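Local coordinates for protein ShdD (Sedimentibacter hydroxybenzoicus, PDB 7AE5), which is involved in the non-oxidative decarboxylation and detoxification of phenolic derivatives under anaerobic conditions, although its precise biochemical role is unknown, at residues H[1-6]-H[31-36]; H[6-11]-H[26-31]. One frame throughout, in Å; residues are numbered along the deposited sequence.

Interaction 1 of 2, residues H[1-6]-H[31-36]; sequences MKCHRC and CCYSWR. With ZN (zinc ion), chain Z.
The imidazole of H4 stands over one face of the W35 indole in a T-shaped pair, its ND1-CE1 edge directed at the indole, its centroid 4.6 Å from that of the five-membered ring, planes at 89°. The Y33 ring carries R5 CB over one face, near the rim, while the R5 guanidinium lies with one face over Y33 CD1. At its edge the guanidinium grips C31 side-on: R5 NE donates to C31 SG at 3.4 Å, nearly straight (170°), and NH2 to C31 O at 2.8 Å, both nearly in its plane. A bend at R5 chi3 (87°) swings it round to C31. A methionine in place of R5 would probably leave the C31 thiolate and carbonyl without these donors and Y33 CB and CD1 without the guanidinium contact. The SG atoms of C3, C6 and C31 each bind the zinc ion at 2.3 Å, C28 being the fourth ligand, and C3 SG accepts from C6 N at 3.5 Å, as in a zinc knuckle. R5 NH1 reaches G274 O of the Phenolic acid decarboxylase chain. Loop 1-6 thus lies over strand 34-36 and its preceding turn; W35 also touches V11 of strand 11-16, and P41 packs on H4 and Y33.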
loop_
_atom_site.group_PDB
_atom_site.type_symbol
_atom_site.label_atom_id
_atom_site.label_comp_id
_atom_site.label_asym_id
_atom_site.label_seq_id
_atom_site.Cartn_x
_atom_site.Cartn_y
_atom_site.Cartn_z
ATOM N N MET H 1 -8.116 -16.283 -58.653
ATOM C CA MET H 1 -7.158 -15.514 -57.867
ATOM C C MET H 1 -7.876 -14.728 -56.773
ATOM O O MET H 1 -8.407 -13.645 -57.017
ATOM C CB MET H 1 -6.361 -14.575 -58.771
ATOM C CG MET H 1 -4.896 -14.460 -58.405
ATOM S SD MET H 1 -4.264 -12.795 -58.672
ATOM C CE MET H 1 -4.869 -12.466 -60.327
ATOM N N LYS H 2 -7.875 -15.280 -55.565
ATOM C CA LYS H 2 -8.710 -14.785 -54.483
ATOM C C LYS H 2 -7.976 -13.752 -53.635
ATOM O O LYS H 2 -6.746 -13.717 -53.569
ATOM C CB LYS H 2 -9.174 -15.945 -53.602
ATOM C CG LYS H 2 -9.929 -17.033 -54.356
ATOM C CD LYS H 2 -10.571 -18.052 -53.417
ATOM C CE LYS H 2 -9.960 -18.011 -52.021
ATOM N NZ LYS H 2 -10.605 -18.996 -51.108
ATOM N N CYS H 3 -8.764 -12.906 -52.976
ATOM C CA CYS H 3 -8.216 -11.942 -52.035
ATOM C C CYS H 3 -7.686 -12.670 -50.805
ATOM O O CYS H 3 -8.402 -13.456 -50.179
ATOM C CB CYS H 3 -9.288 -10.927 -51.643
ATOM S SG CYS H 3 -8.948 -10.031 -50.117
ATOM N N HIS H 4 -6.423 -12.409 -50.459
ATOM C CA HIS H 4 -5.772 -13.153 -49.386
ATOM C C HIS H 4 -6.379 -12.872 -48.018
ATOM O O HIS H 4 -6.201 -13.679 -47.100
ATOM C CB HIS H 4 -4.276 -12.833 -49.362
ATOM C CG HIS H 4 -3.559 -13.205 -50.622
ATOM N ND1 HIS H 4 -3.543 -12.394 -51.735
ATOM C CD2 HIS H 4 -2.836 -14.304 -50.946
ATOM C CE1 HIS H 4 -2.839 -12.975 -52.691
ATOM N NE2 HIS H 4 -2.399 -14.134 -52.238
ATOM N N ARG H 5 -7.093 -11.758 -47.861
ATOM C CA ARG H 5 -7.617 -11.369 -46.558
ATOM C C ARG H 5 -9.011 -11.934 -46.298
ATOM O O ARG H 5 -9.259 -12.517 -45.239
ATOM C CB ARG H 5 -7.640 -9.843 -46.438
ATOM C CG ARG H 5 -8.408 -9.330 -45.233
ATOM C CD ARG H 5 -7.845 -8.005 -44.755
ATOM N NE ARG H 5 -8.439 -6.874 -45.459
ATOM C CZ ARG H 5 -8.091 -5.610 -45.267
ATOM N NH1 ARG H 5 -7.144 -5.277 -44.405
ATOM N NH2 ARG H 5 -8.705 -4.655 -45.961
ATOM N N CYS H 6 -9.930 -11.767 -47.247
ATOM C CA CYS H 6 -11.313 -12.177 -47.059
ATOM C C CYS H 6 -11.743 -13.306 -47.987
ATOM O O CYS H 6 -12.889 -13.757 -47.898
ATOM C CB CYS H 6 -12.245 -10.974 -47.237
ATOM S SG CYS H 6 -12.568 -10.541 -48.951
ATOM N N CYS H 31 -13.359 -5.922 -49.540
ATOM C CA CYS H 31 -12.693 -5.453 -48.330
ATOM C C CYS H 31 -11.536 -4.498 -48.603
ATOM O O CYS H 31 -10.821 -4.127 -47.663
ATOM C CB CYS H 31 -12.201 -6.646 -47.504
ATOM S SG CYS H 31 -10.641 -7.353 -48.063
ATOM N N CYS H 32 -11.325 -4.101 -49.857
ATOM C CA CYS H 32 -10.355 -3.088 -50.272
ATOM C C CYS H 32 -8.905 -3.502 -50.056
ATOM O O CYS H 32 -8.007 -2.667 -50.220
ATOM C CB CYS H 32 -10.597 -1.744 -49.572
ATOM S SG CYS H 32 -12.319 -1.210 -49.543
ATOM N N TYR H 33 -8.642 -4.755 -49.694
ATOM C CA TYR H 33 -7.264 -5.219 -49.591
ATOM C C TYR H 33 -6.602 -5.191 -50.963
ATOM O O TYR H 33 -7.193 -5.601 -51.964
ATOM C CB TYR H 33 -7.216 -6.634 -49.012
ATOM C CG TYR H 33 -5.820 -7.123 -48.687
ATOM C CD1 TYR H 33 -5.109 -6.600 -47.613
ATOM C CD2 TYR H 33 -5.214 -8.111 -49.451
ATOM C CE1 TYR H 33 -3.833 -7.048 -47.311
ATOM C CE2 TYR H 33 -3.939 -8.565 -49.159
ATOM C CZ TYR H 33 -3.254 -8.030 -48.088
ATOM O OH TYR H 33 -1.986 -8.478 -47.795
ATOM N N SER H 34 -5.369 -4.694 -51.008
ATOM C CA SER H 34 -4.625 -4.589 -52.253
ATOM C C SER H 34 -3.235 -5.183 -52.079
ATOM O O SER H 34 -2.692 -5.215 -50.970
ATOM C CB SER H 34 -4.519 -3.134 -52.727
ATOM O OG SER H 34 -3.778 -2.352 -51.810
ATOM N N TRP H 35 -2.663 -5.651 -53.187
ATOM C CA TRP H 35 -1.354 -6.288 -53.138
ATOM C C TRP H 35 -0.743 -6.325 -54.531
ATOM O O TRP H 35 -1.446 -6.293 -55.544
ATOM C CB TRP H 35 -1.440 -7.701 -52.549
ATOM C CG TRP H 35 -2.129 -8.703 -53.427
ATOM C CD1 TRP H 35 -1.542 -9.556 -54.316
ATOM C CD2 TRP H 35 -3.536 -8.965 -53.489
ATOM N NE1 TRP H 35 -2.496 -10.329 -54.931
ATOM C CE2 TRP H 35 -3.729 -9.986 -54.441
ATOM C CE3 TRP H 35 -4.652 -8.433 -52.836
ATOM C CZ2 TRP H 35 -4.992 -10.486 -54.754
ATOM C CZ3 TRP H 35 -5.904 -8.931 -53.147
ATOM C CH2 TRP H 35 -6.063 -9.948 -54.098
ATOM N N ARG H 36 0.585 -6.394 -54.558
ATOM C CA ARG H 36 1.348 -6.489 -55.792
ATOM C C ARG H 36 1.508 -7.947 -56.201
ATOM O O ARG H 36 1.589 -8.843 -55.355
ATOM C CB ARG H 36 2.726 -5.844 -55.621
ATOM C CG ARG H 36 3.272 -5.170 -56.870
ATOM C CD ARG H 36 4.654 -4.584 -56.613
ATOM N NE ARG H 36 4.672 -3.705 -55.449
ATOM C CZ ARG H 36 4.322 -2.426 -55.470
ATOM N NH1 ARG H 36 3.918 -1.838 -56.583
ATOM N NH2 ARG H 36 4.379 -1.720 -54.344
HETATM ZN ZN ZN Z . -10.985 -8.996 -49.671
#

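Interaction 2 of 2, residues H[6-11]-H[26-31]; sequences CGSDNV and YVCEKC. With ZN (zinc ion), chain Z.
C6 and C28 meet at the zinc ion, C6 SG lying 3.7 Å from C28 SG. Each of these sulfurs, C6 SG and C28 SG, is 2.3 Å from the metal; C31 and C3 complete the four-cysteine site. The two CxxC pairs come from two separate turns, an arrangement consistent with a zinc ribbon.

Around these sulfurs lies a second shell of backbone N-H groups. C28 SG points into its own turn, anti to the backbone N (chi1 172°), where it accepts from C31 N at 3.3 Å and more weakly from K30 N. C6 SG likewise accepts from S8 N, at 3.6 Å. Such donors probably offset part of the negative charge on the thiolates. S8 CB packs against K30 CE, which also runs beside C6 SG, while the ammonium at the end of K30 goes on to a salt bridge with D51.

Farther out, the turn at S8 is held from within: S8 OG accepts from N10 N at 2.7 Å, forming an ST turn, and N10 sits at the centre of an inverse gamma turn. This presents N10 O to E29 N at 2.9 Å, in a bond almost collinear with the carbonyl, and it ties the two loops together beside the metal. The N10 amide rests on E29 CB, with the amide and carboxylate planes 42° apart.

V11 then pairs with C28 as an antiparallel non-hydrogen-bonded pair. Its CG2 lies near C28 CA and its CG1 against Y26 CB at 3.8 Å, and V11 CA makes a CA-H...O contact with V27 O.

The contact is therefore where strand 11-16 begins beside the end of strand 24-28, the middle strand of the sheet; V11 also touches W35 of strand 34-36, and K30 and C31 pack on I54 of helix 51-55.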
loop_
_atom_site.group_PDB
_atom_site.type_symbol
_atom_site.label_atom_id
_atom_site.label_comp_id
_atom_site.label_asym_id
_atom_site.label_seq_id
_atom_site.Cartn_x
_atom_site.Cartn_y
_atom_site.Cartn_z
ATOM N N CYS H 6 -9.930 -11.767 -47.247
ATOM C CA CYS H 6 -11.313 -12.177 -47.059
ATOM C C CYS H 6 -11.743 -13.306 -47.987
ATOM O O CYS H 6 -12.889 -13.757 -47.898
ATOM C CB CYS H 6 -12.245 -10.974 -47.237
ATOM S SG CYS H 6 -12.568 -10.541 -48.951
ATOM N N GLY H 7 -10.860 -13.776 -48.867
ATOM C CA GLY H 7 -11.146 -14.915 -49.713
ATOM C C GLY H 7 -12.050 -14.649 -50.896
ATOM O O GLY H 7 -12.356 -15.588 -51.640
ATOM N N SER H 8 -12.483 -13.409 -51.102
ATOM C CA SER H 8 -13.393 -13.112 -52.198
ATOM C C SER H 8 -12.690 -13.242 -53.546
ATOM O O SER H 8 -11.498 -12.951 -53.685
ATOM C CB SER H 8 -13.967 -11.705 -52.047
ATOM O OG SER H 8 -14.304 -11.154 -53.307
ATOM N N ASP H 9 -13.447 -13.691 -54.544
ATOM C CA ASP H 9 -12.984 -13.718 -55.925
ATOM C C ASP H 9 -13.279 -12.412 -56.654
ATOM O O ASP H 9 -12.859 -12.247 -57.804
ATOM C CB ASP H 9 -13.620 -14.901 -56.670
ATOM C CG ASP H 9 -13.090 -15.057 -58.084
ATOM O OD1 ASP H 9 -11.853 -15.012 -58.258
ATOM O OD2 ASP H 9 -13.905 -15.225 -59.018
ATOM N N ASN H 10 -13.978 -11.476 -56.010
ATOM C CA ASN H 10 -14.280 -10.175 -56.608
ATOM C C ASN H 10 -13.040 -9.282 -56.515
ATOM O O ASN H 10 -12.979 -8.303 -55.769
ATOM C CB ASN H 10 -15.485 -9.544 -55.929
ATOM C CG ASN H 10 -16.056 -8.382 -56.715
ATOM O OD1 ASN H 10 -15.603 -8.082 -57.820
ATOM N ND2 ASN H 10 -17.062 -7.724 -56.149
ATOM N N VAL H 11 -12.034 -9.647 -57.306
ATOM C CA VAL H 11 -10.752 -8.958 -57.350
ATOM C C VAL H 11 -10.538 -8.435 -58.763
ATOM O O VAL H 11 -10.826 -9.133 -59.741
ATOM C CB VAL H 11 -9.598 -9.891 -56.927
ATOM C CG1 VAL H 11 -8.245 -9.295 -57.298
ATOM C CG2 VAL H 11 -9.672 -10.182 -55.434
ATOM N N TYR H 26 -3.354 -5.682 -57.536
ATOM C CA TYR H 26 -4.739 -6.117 -57.459
ATOM C C TYR H 26 -5.383 -5.559 -56.199
ATOM O O TYR H 26 -4.702 -5.237 -55.223
ATOM C CB TYR H 26 -4.828 -7.646 -57.475
ATOM C CG TYR H 26 -4.069 -8.262 -58.626
ATOM C CD1 TYR H 26 -4.588 -8.240 -59.912
ATOM C CD2 TYR H 26 -2.825 -8.847 -58.430
ATOM C CE1 TYR H 26 -3.896 -8.795 -60.971
ATOM C CE2 TYR H 26 -2.125 -9.403 -59.483
ATOM C CZ TYR H 26 -2.664 -9.374 -60.750
ATOM O OH TYR H 26 -1.971 -9.927 -61.801
ATOM N N VAL H 27 -6.708 -5.435 -56.231
ATOM C CA VAL H 27 -7.467 -4.900 -55.106
ATOM C C VAL H 27 -8.790 -5.646 -54.999
ATOM O O VAL H 27 -9.459 -5.905 -56.006
ATOM C CB VAL H 27 -7.693 -3.375 -55.238
ATOM C CG1 VAL H 27 -8.387 -3.035 -56.553
ATOM C CG2 VAL H 27 -8.480 -2.838 -54.042
ATOM N N CYS H 28 -9.155 -6.004 -53.772
ATOM C CA CYS H 28 -10.419 -6.671 -53.509
ATOM C C CYS H 28 -11.548 -5.648 -53.481
ATOM O O CYS H 28 -11.430 -4.600 -52.840
ATOM C CB CYS H 28 -10.347 -7.424 -52.181
ATOM S SG CYS H 28 -11.912 -8.110 -51.618
ATOM N N GLU H 29 -12.639 -5.950 -54.184
ATOM C CA GLU H 29 -13.777 -5.042 -54.221
ATOM C C GLU H 29 -14.704 -5.202 -53.025
ATOM O O GLU H 29 -15.629 -4.399 -52.869
ATOM C CB GLU H 29 -14.564 -5.234 -55.520
ATOM C CG GLU H 29 -13.811 -4.788 -56.767
ATOM C CD GLU H 29 -14.734 -4.319 -57.876
ATOM O OE1 GLU H 29 -15.548 -3.403 -57.630
ATOM O OE2 GLU H 29 -14.643 -4.862 -58.997
ATOM N N LYS H 30 -14.479 -6.206 -52.177
ATOM C CA LYS H 30 -15.293 -6.369 -50.979
ATOM C C LYS H 30 -14.658 -5.708 -49.757
ATOM O O LYS H 30 -15.340 -4.998 -49.013
ATOM C CB LYS H 30 -15.545 -7.855 -50.704
ATOM C CG LYS H 30 -16.826 -8.117 -49.928
ATOM C CD LYS H 30 -16.624 -9.151 -48.831
ATOM C CE LYS H 30 -16.716 -10.565 -49.370
ATOM N NZ LYS H 30 -16.862 -11.561 -48.272
ATOM N N CYS H 31 -13.359 -5.922 -49.540
ATOM C CA CYS H 31 -12.693 -5.453 -48.330
ATOM C C CYS H 31 -11.536 -4.498 -48.603
ATOM O O CYS H 31 -10.821 -4.127 -47.663
ATOM C CB CYS H 31 -12.201 -6.646 -47.504
ATOM S SG CYS H 31 -10.641 -7.353 -48.063
HETATM ZN ZN ZN Z . -10.985 -8.996 -49.671
#

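Overall arrangement
Interactions 1 and 2 share C6, C31 and the zinc ion, and interaction 2 is nested within the loop that interaction 1 closes. Their backbones join directly, probably through hydrogen bonds from C28 N to Y33 O and from C3 N to S8 O. Together they join the two cysteine-bearing loops to the three-stranded sheet, interaction 1 reaching strand 34-36 and interaction 2 pairing 11-16 with 24-28. Interaction 1 is the more buried, built on aromatic rings and an arginine, with R5, S34 and R36 reaching the partner decarboxylase subunit. Interaction 2 lies nearer the surface, with N10 and E29 exposed, and relies on backbone hydrogen bonding, strand pairing and aliphatic packing around the metal thiolates.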